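Local coordinates for hypothetical protein PA2201 (Pseudomonas aeruginosa, PDB 2FEF), which is of unknown function but may be an immunity protein that neutralises a PoNe-type nuclease toxin used in competition between bacteria, at residues L112-L117 with A136-P141; R208-E213 with Y267-G272. All coordinates share one frame; numbering follows the deposited sequence.

Contact 1 (L112-L117 with A136-P141); sequences LDYSRL and APALAP
Leu112 O is gripped by two donors, Ser115 OG at 2.7 Å and the backbone Arg116 N at 3.0 Å, and Ser115, tied down in this way, presents its methylene to Ala138. The hydroxyl turns back into the helix because OG sits between the backbone N and the carbonyl carbon (chi1 77°). It meets the carbonyl oxygen at a C=O...OG angle of 129°, tilted a little from the carbonyl plane. With OG so engaged, the contact with the loop is left to carbon: Ser115 CB lies 3.6 Å from Ala138 CB. Two such small side chains let the backbones come close, with Ser115 CA 5.2 Å from Ala138 CA.

The case illustrates how a chain leaving a long helix can fold back on that same helix: residues 136-141 follow helix 97-127 and carry Ala138 against its flank on the way to helix 146-158. Tyr114 supplies the other half of the seat. Its CG stands anti to the backbone N (chi1 161°), which sends the ring out toward the loop, and Tyr114 CE2 comes 3.5 Å from Ala138 CB, which stands above the ring plane beyond the rim. Ala138 O lies instead at the ring edge, near its plane, 3.3 Å from Tyr114 CE2. That oxygen also receives a weak hydrogen bond from Gln145. Neighbouring Leu139 makes backbone hydrogen bonds with Val172, so the loop is held from helix 165-172 as well.

On another flank of the helix, Leu112 CG sits over the centre of one face of the Arg116 guanidinium. Arg116 NH1 forms a salt bridge with Asp113 OD1 at 3.4 Å, whose hydrogen bond is weak, while Arg116 NE is paired with Glu171.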
ATOM      1  N   LEU B 112     -15.384  -4.021 -15.690  1.00 26.41           N
ATOM      2  CA  LEU B 112     -16.479  -3.342 -16.376  1.00 26.97           C
ATOM      3  C   LEU B 112     -16.638  -1.903 -15.872  1.00 26.61           C
ATOM      4  O   LEU B 112     -16.698  -0.977 -16.687  1.00 26.80           O
ATOM      5  CB  LEU B 112     -17.776  -4.104 -16.121  1.00 26.46           C
ATOM      6  CG  LEU B 112     -19.009  -3.594 -16.842  1.00 30.53           C
ATOM      7  CD1 LEU B 112     -18.749  -3.603 -18.351  1.00 30.77           C
ATOM      8  CD2 LEU B 112     -20.189  -4.471 -16.463  1.00 31.76           C
ATOM      9  N   ASP B 113     -16.698  -1.719 -14.543  1.00 26.17           N
ATOM     10  CA  ASP B 113     -16.744  -0.348 -13.946  1.00 25.98           C
ATOM     11  C   ASP B 113     -15.559   0.503 -14.342  1.00 26.13           C
ATOM     12  O   ASP B 113     -15.717   1.691 -14.684  1.00 25.92           O
ATOM     13  CB  ASP B 113     -16.879  -0.393 -12.409  1.00 26.23           C
ATOM     14  CG  ASP B 113     -18.239  -1.021 -11.945  1.00 26.31           C
ATOM     15  OD1 ASP B 113     -19.194  -1.158 -12.744  1.00 24.87           O
ATOM     16  OD2 ASP B 113     -18.356  -1.355 -10.769  1.00 26.23           O
ATOM     17  N   TYR B 114     -14.358  -0.075 -14.276  1.00 25.74           N
ATOM     18  CA  TYR B 114     -13.188   0.630 -14.782  1.00 25.09           C
ATOM     19  C   TYR B 114     -13.404   1.131 -16.206  1.00 24.24           C
ATOM     20  O   TYR B 114     -13.168   2.307 -16.496  1.00 23.50           O
ATOM     21  CB  TYR B 114     -11.930  -0.261 -14.682  1.00 24.59           C
ATOM     22  CG  TYR B 114     -10.748   0.133 -15.561  1.00 25.35           C
ATOM     23  CD1 TYR B 114     -10.229   1.428 -15.556  1.00 24.92           C
ATOM     24  CD2 TYR B 114     -10.104  -0.833 -16.364  1.00 26.36           C
ATOM     25  CE1 TYR B 114      -9.145   1.771 -16.374  1.00 28.09           C
ATOM     26  CE2 TYR B 114      -9.013  -0.496 -17.157  1.00 27.11           C
ATOM     27  CZ  TYR B 114      -8.541   0.791 -17.164  1.00 28.24           C
ATOM     28  OH  TYR B 114      -7.445   1.154 -17.935  1.00 31.76           O
ATOM     29  N   SER B 115     -13.817   0.241 -17.104  1.00 24.93           N
ATOM     30  CA  SER B 115     -13.976   0.639 -18.509  1.00 25.30           C
ATOM     31  C   SER B 115     -15.010   1.775 -18.661  1.00 24.67           C
ATOM     32  O   SER B 115     -14.875   2.660 -19.515  1.00 24.75           O
ATOM     33  CB  SER B 115     -14.397  -0.580 -19.348  1.00 26.44           C
ATOM     34  OG  SER B 115     -15.794  -0.904 -19.180  1.00 28.08           O
ATOM     35  N   ARG B 116     -16.059   1.742 -17.846  1.00 24.81           N
ATOM     36  CA  ARG B 116     -17.109   2.787 -17.939  1.00 24.99           C
ATOM     37  C   ARG B 116     -16.613   4.134 -17.455  1.00 23.92           C
ATOM     38  O   ARG B 116     -16.926   5.185 -18.049  1.00 23.51           O
ATOM     39  CB  ARG B 116     -18.342   2.379 -17.148  1.00 25.63           C
ATOM     40  CG  ARG B 116     -19.074   1.195 -17.786  1.00 29.16           C
ATOM     41  CD  ARG B 116     -20.005   0.602 -16.769  1.00 33.80           C
ATOM     42  NE  ARG B 116     -20.876  -0.402 -17.359  1.00 37.78           N
ATOM     43  CZ  ARG B 116     -21.529  -1.315 -16.646  1.00 40.94           C
ATOM     44  NH1 ARG B 116     -21.366  -1.374 -15.321  1.00 42.06           N
ATOM     45  NH2 ARG B 116     -22.312  -2.197 -17.262  1.00 42.66           N
ATOM     46  N   LEU B 117     -15.795   4.122 -16.398  1.00 23.73           N
ATOM     47  CA  LEU B 117     -15.239   5.378 -15.860  1.00 23.92           C
ATOM     48  C   LEU B 117     -14.179   5.907 -16.809  1.00 23.68           C
ATOM     49  O   LEU B 117     -14.037   7.122 -16.985  1.00 21.80           O
ATOM     50  CB  LEU B 117     -14.656   5.170 -14.438  1.00 24.44           C
ATOM     51  CG  LEU B 117     -15.731   4.813 -13.399  1.00 24.34           C
ATOM     52  CD1 LEU B 117     -15.095   4.351 -12.126  1.00 27.66           C
ATOM     53  CD2 LEU B 117     -16.578   6.060 -13.124  1.00 25.60           C
ATOM     54  N   ALA B 136      -6.643   3.372 -26.496  1.00 38.35           N
ATOM     55  CA  ALA B 136      -6.720   1.913 -26.307  1.00 36.09           C
ATOM     56  C   ALA B 136      -7.887   1.544 -25.400  1.00 34.47           C
ATOM     57  O   ALA B 136      -8.234   2.308 -24.484  1.00 33.28           O
ATOM     58  CB  ALA B 136      -5.413   1.387 -25.728  1.00 36.29           C
ATOM     59  N   PRO B 137      -8.480   0.363 -25.632  1.00 33.34           N
ATOM     60  CA  PRO B 137      -9.512  -0.139 -24.736  1.00 31.91           C
ATOM     61  C   PRO B 137      -8.996  -0.268 -23.307  1.00 30.66           C
ATOM     62  O   PRO B 137      -7.775  -0.338 -23.093  1.00 29.54           O
ATOM     63  CB  PRO B 137      -9.814  -1.548 -25.275  1.00 32.51           C
ATOM     64  CG  PRO B 137      -9.205  -1.622 -26.642  1.00 33.39           C
ATOM     65  CD  PRO B 137      -8.172  -0.549 -26.748  1.00 33.82           C
ATOM     66  N   ALA B 138      -9.923  -0.345 -22.347  1.00 29.26           N
ATOM     67  CA  ALA B 138      -9.583  -0.563 -20.931  1.00 30.17           C
ATOM     68  C   ALA B 138      -8.644  -1.768 -20.774  1.00 30.69           C
ATOM     69  O   ALA B 138      -7.706  -1.760 -19.949  1.00 31.42           O
ATOM     70  CB  ALA B 138     -10.840  -0.782 -20.116  1.00 29.01           C
ATOM     71  N   LEU B 139      -8.893  -2.788 -21.579  1.00 30.16           N
ATOM     72  CA  LEU B 139      -8.013  -3.949 -21.630  0.50 30.45           C
ATOM     73  C   LEU B 139      -7.647  -4.195 -23.082  1.00 30.67           C
ATOM     74  O   LEU B 139      -8.501  -4.495 -23.915  1.00 31.47           O
ATOM     75  CB  LEU B 139      -8.688  -5.166 -20.977  0.50 30.44           C
ATOM     76  CG  LEU B 139      -7.876  -6.347 -20.446  0.50 29.79           C
ATOM     77  CD1 LEU B 139      -6.630  -5.935 -19.643  0.50 26.04           C
ATOM     78  CD2 LEU B 139      -8.795  -7.250 -19.620  0.50 28.98           C
ATOM     79  N   ALA B 140      -6.361  -4.046 -23.389  1.00 30.83           N
ATOM     80  CA  ALA B 140      -5.877  -4.120 -24.772  1.00 30.76           C
ATOM     81  C   ALA B 140      -5.199  -5.459 -24.980  1.00 30.50           C
ATOM     82  O   ALA B 140      -4.026  -5.612 -24.604  1.00 31.04           O
ATOM     83  CB  ALA B 140      -4.895  -3.004 -25.040  1.00 31.13           C
ATOM     84  N   PRO B 141      -5.928  -6.437 -25.551  1.00 30.15           N
ATOM     85  CA  PRO B 141      -5.431  -7.812 -25.601  1.00 29.63           C
ATOM     86  C   PRO B 141      -4.250  -7.988 -26.556  1.00 29.57           C
ATOM     87  O   PRO B 141      -3.511  -8.933 -26.427  1.00 27.90           O
ATOM     88  CB  PRO B 141      -6.642  -8.589 -26.128  1.00 29.62           C
ATOM     89  CG  PRO B 141      -7.794  -7.779 -25.724  1.00 29.35           C
ATOM     90  CD  PRO B 141      -7.298  -6.372 -26.093  1.00 29.53           C
TER

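Contact 2 (R208-E213 with Y267-G272)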
ATOM      1  N   ARG B 208      -3.457 -23.924 -33.176  1.00 36.43           N
ATOM      2  CA  ARG B 208      -3.844 -23.894 -34.597  1.00 38.71           C
ATOM      3  C   ARG B 208      -4.389 -25.211 -35.110  1.00 38.84           C
ATOM      4  O   ARG B 208      -5.411 -25.216 -35.782  1.00 40.06           O
ATOM      5  CB  ARG B 208      -2.688 -23.409 -35.486  1.00 39.19           C
ATOM      6  CG  ARG B 208      -2.984 -23.364 -36.980  1.00 41.84           C
ATOM      7  CD  ARG B 208      -2.049 -22.381 -37.677  1.00 45.66           C
ATOM      8  NE  ARG B 208      -1.821 -22.721 -39.079  1.00 49.53           N
ATOM      9  CZ  ARG B 208      -1.479 -21.855 -40.038  1.00 51.25           C
ATOM     10  NH1 ARG B 208      -1.329 -20.555 -39.771  1.00 51.50           N
ATOM     11  NH2 ARG B 208      -1.291 -22.293 -41.281  1.00 52.37           N
ATOM     12  N   ALA B 209      -3.741 -26.316 -34.761  1.00 39.52           N
ATOM     13  CA  ALA B 209      -4.209 -27.651 -35.151  1.00 39.74           C
ATOM     14  C   ALA B 209      -5.598 -27.946 -34.590  1.00 39.93           C
ATOM     15  O   ALA B 209      -6.464 -28.463 -35.302  1.00 39.76           O
ATOM     16  CB  ALA B 209      -3.224 -28.724 -34.703  1.00 40.08           C
ATOM     17  N   PHE B 210      -5.803 -27.607 -33.318  1.00 39.39           N
ATOM     18  CA  PHE B 210      -7.080 -27.857 -32.655  1.00 38.91           C
ATOM     19  C   PHE B 210      -8.223 -27.037 -33.292  1.00 38.95           C
ATOM     20  O   PHE B 210      -9.333 -27.544 -33.508  1.00 38.44           O
ATOM     21  CB  PHE B 210      -6.963 -27.573 -31.151  1.00 39.09           C
ATOM     22  CG  PHE B 210      -8.288 -27.516 -30.441  1.00 39.03           C
ATOM     23  CD1 PHE B 210      -8.905 -28.678 -30.019  1.00 39.25           C
ATOM     24  CD2 PHE B 210      -8.921 -26.298 -30.211  1.00 40.38           C
ATOM     25  CE1 PHE B 210     -10.126 -28.627 -29.377  1.00 40.06           C
ATOM     26  CE2 PHE B 210     -10.151 -26.248 -29.566  1.00 40.40           C
ATOM     27  CZ  PHE B 210     -10.747 -27.418 -29.148  1.00 38.99           C
ATOM     28  N   PHE B 211      -7.951 -25.768 -33.578  1.00 38.61           N
ATOM     29  CA  PHE B 211      -8.969 -24.891 -34.137  1.00 39.61           C
ATOM     30  C   PHE B 211      -9.368 -25.263 -35.571  1.00 41.03           C
ATOM     31  O   PHE B 211     -10.553 -25.199 -35.938  1.00 41.14           O
ATOM     32  CB  PHE B 211      -8.489 -23.445 -34.094  1.00 38.41           C
ATOM     33  CG  PHE B 211      -8.464 -22.846 -32.704  1.00 37.42           C
ATOM     34  CD1 PHE B 211      -7.425 -21.994 -32.325  1.00 36.03           C
ATOM     35  CD2 PHE B 211      -9.481 -23.112 -31.796  1.00 36.86           C
ATOM     36  CE1 PHE B 211      -7.397 -21.411 -31.059  1.00 34.42           C
ATOM     37  CE2 PHE B 211      -9.464 -22.549 -30.513  1.00 37.12           C
ATOM     38  CZ  PHE B 211      -8.422 -21.702 -30.146  1.00 35.64           C
ATOM     39  N   GLU B 212      -8.372 -25.655 -36.364  1.00 42.74           N
ATOM     40  CA  GLU B 212      -8.533 -25.813 -37.819  1.00 44.65           C
ATOM     41  C   GLU B 212      -8.766 -27.253 -38.262  1.00 45.99           C
ATOM     42  O   GLU B 212      -9.552 -27.503 -39.187  1.00 46.44           O
ATOM     43  CB  GLU B 212      -7.316 -25.233 -38.548  1.00 44.54           C
ATOM     44  CG  GLU B 212      -7.126 -23.726 -38.343  1.00 44.62           C
ATOM     45  CD  GLU B 212      -5.950 -23.153 -39.124  1.00 45.30           C
ATOM     46  OE1 GLU B 212      -5.217 -23.928 -39.778  1.00 44.81           O
ATOM     47  OE2 GLU B 212      -5.761 -21.915 -39.087  1.00 45.57           O
ATOM     48  N   GLU B 213      -8.082 -28.191 -37.611  1.00 47.28           N
ATOM     49  CA  GLU B 213      -8.106 -29.604 -38.010  1.00 48.69           C
ATOM     50  C   GLU B 213      -8.834 -30.505 -36.998  1.00 49.60           C
ATOM     51  O   GLU B 213      -9.074 -31.682 -37.283  1.00 50.00           O
ATOM     52  CB  GLU B 213      -6.669 -30.126 -38.227  1.00 48.81           C
ATOM     53  CG  GLU B 213      -5.802 -29.310 -39.189  1.00 48.81           C
ATOM     54  N   TYR B 267     -16.781 -27.519 -25.100  1.00 27.93           N
ATOM     55  CA  TYR B 267     -16.919 -28.651 -26.034  1.00 29.06           C
ATOM     56  C   TYR B 267     -17.558 -29.897 -25.449  1.00 28.75           C
ATOM     57  O   TYR B 267     -18.089 -30.704 -26.198  1.00 27.47           O
ATOM     58  CB  TYR B 267     -15.578 -29.040 -26.647  1.00 30.55           C
ATOM     59  CG  TYR B 267     -15.154 -28.170 -27.792  1.00 34.25           C
ATOM     60  CD1 TYR B 267     -14.606 -26.924 -27.571  1.00 35.74           C
ATOM     61  CD2 TYR B 267     -15.308 -28.595 -29.106  1.00 38.12           C
ATOM     62  CE1 TYR B 267     -14.209 -26.117 -28.621  1.00 38.18           C
ATOM     63  CE2 TYR B 267     -14.916 -27.790 -30.176  1.00 39.07           C
ATOM     64  CZ  TYR B 267     -14.354 -26.561 -29.921  1.00 38.62           C
ATOM     65  OH  TYR B 267     -13.959 -25.749 -30.969  1.00 39.62           O
ATOM     66  N   GLY B 268     -17.522 -30.061 -24.134  1.00 28.60           N
ATOM     67  CA  GLY B 268     -18.260 -31.171 -23.501  1.00 29.79           C
ATOM     68  C   GLY B 268     -17.636 -32.548 -23.642  1.00 30.42           C
ATOM     69  O   GLY B 268     -18.237 -33.561 -23.270  1.00 30.01           O
ATOM     70  N   TRP B 269     -16.415 -32.584 -24.149  1.00 30.44           N
ATOM     71  CA  TRP B 269     -15.753 -33.845 -24.414  1.00 31.39           C
ATOM     72  C   TRP B 269     -15.253 -34.563 -23.154  1.00 30.62           C
ATOM     73  O   TRP B 269     -15.202 -33.974 -22.072  1.00 29.74           O
ATOM     74  CB  TRP B 269     -14.595 -33.614 -25.377  1.00 32.82           C
ATOM     75  CG  TRP B 269     -13.560 -32.631 -24.891  1.00 33.56           C
ATOM     76  CD1 TRP B 269     -13.192 -32.352 -23.590  1.00 34.32           C
ATOM     77  CD2 TRP B 269     -12.729 -31.840 -25.714  1.00 35.79           C
ATOM     78  NE1 TRP B 269     -12.181 -31.440 -23.570  1.00 33.73           N
ATOM     79  CE2 TRP B 269     -11.882 -31.094 -24.861  1.00 36.06           C
ATOM     80  CE3 TRP B 269     -12.629 -31.668 -27.102  1.00 37.28           C
ATOM     81  CZ2 TRP B 269     -10.946 -30.200 -25.349  1.00 36.11           C
ATOM     82  CZ3 TRP B 269     -11.701 -30.791 -27.588  1.00 36.59           C
ATOM     83  CH2 TRP B 269     -10.865 -30.060 -26.710  1.00 36.72           C
ATOM     84  N   ASP B 270     -14.898 -35.841 -23.320  1.00 28.83           N
ATOM     85  CA  ASP B 270     -14.250 -36.619 -22.263  1.00 28.60           C
ATOM     86  C   ASP B 270     -12.812 -36.156 -22.127  1.00 27.49           C
ATOM     87  O   ASP B 270     -11.985 -36.423 -22.997  1.00 26.97           O
ATOM     88  CB  ASP B 270     -14.316 -38.121 -22.596  1.00 28.60           C
ATOM     89  CG  ASP B 270     -13.768 -39.000 -21.478  1.00 30.88           C
ATOM     90  OD1 ASP B 270     -13.123 -38.490 -20.541  1.00 31.72           O
ATOM     91  OD2 ASP B 270     -13.961 -40.226 -21.548  1.00 34.76           O
ATOM     92  N   ASP B 271     -12.537 -35.418 -21.051  1.00 26.94           N
ATOM     93  CA  ASP B 271     -11.265 -34.721 -20.889  1.00 26.83           C
ATOM     94  C   ASP B 271     -10.281 -35.541 -20.073  1.00 26.45           C
ATOM     95  O   ASP B 271      -9.298 -35.018 -19.594  1.00 25.02           O
ATOM     96  CB  ASP B 271     -11.472 -33.329 -20.269  1.00 26.71           C
ATOM     97  CG  ASP B 271     -12.002 -33.396 -18.846  1.00 27.16           C
ATOM     98  OD1 ASP B 271     -12.197 -34.541 -18.322  1.00 25.37           O
ATOM     99  OD2 ASP B 271     -12.153 -32.327 -18.238  1.00 27.34           O
ATOM    100  N   GLY B 272     -10.538 -36.848 -19.932  1.00 26.49           N
ATOM    101  CA  GLY B 272      -9.711 -37.666 -19.061  1.00 27.30           C
ATOM    102  C   GLY B 272      -8.211 -37.580 -19.339  1.00 27.45           C
ATOM    103  O   GLY B 272      -7.403 -37.490 -18.409  1.00 27.91           O
TER
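An aromatic cluster in the C-terminal helical part of the protein joins Phe210, on the short helix 208-213, to Tyr267 and Trp269, where the chain runs out of helix 258-267. The gap is spanned by rings alone: even the nearest backbone positions, Phe210 CA and Tyr267 CA, are 11.9 Å apart. Phe210 reaches out with CG anti to its own backbone N (chi1 168°), and the two partner side chains come from the opposite direction to meet it.

With Tyr267 the pairing is edge-to-face, the T-shaped arrangement. Phe210 CZ stands over one face of the phenol ring, displaced toward its rim, and lies 3.7 Å from Tyr267 CE1. The ring centroids of Phe210 and Tyr267 are 5.3 Å apart, and their planes are inclined at 65°. Trp269 is met differently, rim to rim, the planes steeply turned (77°) and neither ring covering the other; the model brings the two rims closer than carbons can sit, so their exact spacing is doubtful.

The example shows how the last residue of a helix and one just past it can share a single partner ring. Gly268, with positive phi, is where the chain leaves helix 258-267, between the two partners, and the turn it makes lays Tyr267 CB over a face of the Trp269 ring. Farther on, Asp270 OD1 accepts from Gly272 N at 3.1 Å, an Asx turn at the approach to helix 272-275. Trp269 also touches Ala219 and Leu222, and Phe210 touches Ala221 and Leu222, in the loop before helix 223-234.

On its own helix, Phe211 brings CE2 to the edge of the Phe210 ring, in its plane. Phe211 also packs its ring against Tyr183 of helix 179-189, and Tyr267 touches that same tyrosine.

How the contacts relate
Read from the N terminus, the two contacts come in series, the first complete before the second opens. Contact 1 is the shorter closure: 18 residues, among them the last turns of helix 97-127 and four without coordinates, separate its segments, and it brings the chain back onto the helix it has just left. Contact 2 spans 53 residues, including helices 223-234, 238-243 and most of 258-267, and joins the ends of that helical excursion. The loops neither nest nor cross. The centres of the two contacts lie 31 Å apart and their nearest atoms about 14 Å, so each secures a different region of an all-helical chain without touching the other.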